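Local coordinates for glutamine amidotransferase type-2 domain-containing protein (Pseudomonas aeruginosa PAO1, PDB 1TE5), which is of unknown function but probably acts as a class-II glutamine amidotransferase, releasing ammonia from glutamine for transfer to an acceptor, at residues V148-L153 / W243-G248. Numbering follows the deposited sequence.
Sequences VPVEVL and WVLWWG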
loop_
_atom_site.group_PDB
_atom_site.type_symbol
_atom_site.label_atom_id
_atom_site.label_comp_id
_atom_site.label_asym_id
_atom_site.label_seq_id
_atom_site.Cartn_x
_atom_site.Cartn_y
_atom_site.Cartn_z
ATOM N N VAL A 148 -17.647 -2.069 15.718
ATOM C CA VAL A 148 -17.865 -2.307 17.132
ATOM C C VAL A 148 -16.570 -1.956 17.893
ATOM O O VAL A 148 -15.467 -2.101 17.349
ATOM C CB VAL A 148 -18.288 -3.794 17.334
ATOM C CG1 VAL A 148 -17.078 -4.706 17.495
ATOM C CG2 VAL A 148 -19.266 -3.926 18.475
ATOM N N PRO A 149 -16.686 -1.389 19.112
ATOM C CA PRO A 149 -15.497 -1.032 19.894
ATOM C C PRO A 149 -14.537 -2.216 20.056
ATOM O O PRO A 149 -14.946 -3.372 19.977
ATOM C CB PRO A 149 -16.098 -0.574 21.212
ATOM C CG PRO A 149 -17.355 0.104 20.756
ATOM C CD PRO A 149 -17.907 -0.914 19.789
ATOM N N VAL A 150 -13.266 -1.910 20.299
ATOM C CA VAL A 150 -12.207 -2.918 20.422
ATOM C C VAL A 150 -12.473 -4.091 21.358
ATOM O O VAL A 150 -12.196 -5.237 21.012
ATOM C CB VAL A 150 -10.845 -2.295 20.840
ATOM C CG1 VAL A 150 -9.723 -3.013 20.132
ATOM C CG2 VAL A 150 -10.803 -0.804 20.549
ATOM N N GLU A 151 -12.938 -3.787 22.564
ATOM C CA GLU A 151 -13.207 -4.812 23.558
ATOM C C GLU A 151 -14.211 -5.838 23.085
ATOM O O GLU A 151 -14.154 -6.997 23.500
ATOM C CB GLU A 151 -13.697 -4.192 24.863
ATOM C CG GLU A 151 -12.623 -3.502 25.695
ATOM C CD GLU A 151 -12.158 -2.183 25.114
ATOM O OE1 GLU A 151 -11.160 -1.659 25.647
ATOM O OE2 GLU A 151 -12.778 -1.667 24.149
ATOM N N VAL A 152 -15.160 -5.397 22.266
ATOM C CA VAL A 152 -16.185 -6.287 21.731
ATOM C C VAL A 152 -15.580 -7.289 20.746
ATOM O O VAL A 152 -15.789 -8.500 20.876
ATOM C CB VAL A 152 -17.316 -5.505 21.018
ATOM C CG1 VAL A 152 -18.430 -6.454 20.607
ATOM C CG2 VAL A 152 -17.856 -4.413 21.926
ATOM N N LEU A 153 -14.851 -6.785 19.754
ATOM C CA LEU A 153 -14.228 -7.657 18.764
ATOM C C LEU A 153 -12.954 -8.342 19.270
ATOM O O LEU A 153 -12.359 -9.143 18.558
ATOM C CB LEU A 153 -13.938 -6.881 17.477
ATOM C CG LEU A 153 -12.742 -5.933 17.476
ATOM C CD1 LEU A 153 -11.604 -6.564 16.692
ATOM C CD2 LEU A 153 -13.141 -4.615 16.847
ATOM N N TRP A 243 -1.478 -12.599 24.835
ATOM C CA TRP A 243 -1.832 -11.551 23.905
ATOM C C TRP A 243 -1.850 -10.245 24.668
ATOM O O TRP A 243 -1.983 -10.236 25.886
ATOM C CB TRP A 243 -3.210 -11.828 23.296
ATOM C CG TRP A 243 -4.321 -12.000 24.308
ATOM C CD1 TRP A 243 -4.765 -13.178 24.848
ATOM C CD2 TRP A 243 -5.147 -10.970 24.868
ATOM N NE1 TRP A 243 -5.812 -12.945 25.702
ATOM C CE2 TRP A 243 -6.066 -11.597 25.737
ATOM C CE3 TRP A 243 -5.196 -9.575 24.722
ATOM C CZ2 TRP A 243 -7.033 -10.875 26.454
ATOM C CZ3 TRP A 243 -6.159 -8.858 25.437
ATOM C CH2 TRP A 243 -7.059 -9.510 26.293
ATOM N N VAL A 244 -1.669 -9.142 23.960
ATOM C CA VAL A 244 -1.687 -7.826 24.577
ATOM C C VAL A 244 -2.305 -6.864 23.579
ATOM O O VAL A 244 -2.111 -7.004 22.373
ATOM C CB VAL A 244 -0.261 -7.323 24.943
ATOM C CG1 VAL A 244 -0.340 -5.949 25.565
ATOM C CG2 VAL A 244 0.421 -8.270 25.919
ATOM N N LEU A 245 -3.139 -5.957 24.067
ATOM C CA LEU A 245 -3.740 -4.970 23.193
ATOM C C LEU A 245 -3.131 -3.650 23.596
ATOM O O LEU A 245 -3.201 -3.245 24.766
ATOM C CB LEU A 245 -5.264 -4.923 23.336
ATOM C CG LEU A 245 -5.961 -4.073 22.265
ATOM C CD1 LEU A 245 -5.613 -4.586 20.874
ATOM C CD2 LEU A 245 -7.461 -4.096 22.477
ATOM N N TRP A 246 -2.473 -3.025 22.628
ATOM C CA TRP A 246 -1.818 -1.750 22.817
ATOM C C TRP A 246 -2.628 -0.665 22.151
ATOM O O TRP A 246 -3.450 -0.932 21.278
ATOM C CB TRP A 246 -0.426 -1.776 22.183
ATOM C CG TRP A 246 0.473 -2.766 22.793
ATOM C CD1 TRP A 246 0.678 -4.053 22.386
ATOM C CD2 TRP A 246 1.283 -2.573 23.950
ATOM N NE1 TRP A 246 1.568 -4.674 23.223
ATOM C CE2 TRP A 246 1.959 -3.786 24.194
ATOM C CE3 TRP A 246 1.507 -1.488 24.810
ATOM C CZ2 TRP A 246 2.851 -3.950 25.268
ATOM C CZ3 TRP A 246 2.395 -1.649 25.879
ATOM C CH2 TRP A 246 3.055 -2.873 26.096
ATOM N N TRP A 247 -2.393 0.559 22.594
ATOM C CA TRP A 247 -3.044 1.740 22.057
ATOM C C TRP A 247 -2.411 2.882 22.825
ATOM O O TRP A 247 -2.460 2.906 24.061
ATOM C CB TRP A 247 -4.563 1.693 22.283
ATOM C CG TRP A 247 -5.325 2.696 21.462
ATOM C CD1 TRP A 247 -4.802 3.724 20.730
ATOM C CD2 TRP A 247 -6.743 2.756 21.272
ATOM N NE1 TRP A 247 -5.802 4.417 20.095
ATOM C CE2 TRP A 247 -7.004 3.846 20.414
ATOM C CE3 TRP A 247 -7.819 1.996 21.747
ATOM C CZ2 TRP A 247 -8.298 4.191 20.014
ATOM C CZ3 TRP A 247 -9.102 2.337 21.346
ATOM C CH2 TRP A 247 -9.330 3.427 20.491
ATOM N N GLY A 248 -1.801 3.814 22.098
ATOM C CA GLY A 248 -1.140 4.937 22.734
ATOM C C GLY A 248 0.070 4.524 23.567
ATOM O O GLY A 248 0.476 5.243 24.479
#
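The indole of Trp247 meets Val150 at the far corner of its six-membered ring, where CZ3 lies 3.7 Å from the valine CG2; the methyl approaches the ring obliquely. The indole of Trp246, on the opposite side of the strand from Leu245 and Trp247, has Val244 CG1 over one face, 3.2 Å above the plane and offset toward the rim, and the ring also makes an edge-to-face pair with Tyr190. Val150 thus meets the strand through two residues on one side of it, Leu245 and Trp247, whose CA–CB bonds both point toward 148-153. Its methyls divide the work: CG2 goes to the indole, while CG1 presses on Leu245 CD2 at 3.4 Å, a tight carbon-carbon contact. Val150 has a chi1 of -143°, away from the staggered positions, which suggests some strain; its CG1 and CG2 face different partners. In Leu245, CG stands anti to the backbone N (chi1 -170°), which carries the isobutyl group out from the strand and lets the CD2 branch do the touching. The contact is wholly apolar and small, with 137 Å² buried over both sides; Val150 and Leu245 are buried, whereas Trp247 is exposed. Trp179 touches both Val150 and Leu245, and Leu154, one turn along the helix from Val150, also packs on Leu245. The contact therefore joins the first turn of helix 150-165 to strand 243-247, which lies between strands 180-183 and 250-253 in a six-stranded antiparallel sheet, consistent with the alpha-beta-beta-alpha layering of the Ntn-hydrolase fold, in which helices cover the outer face of a beta sheet.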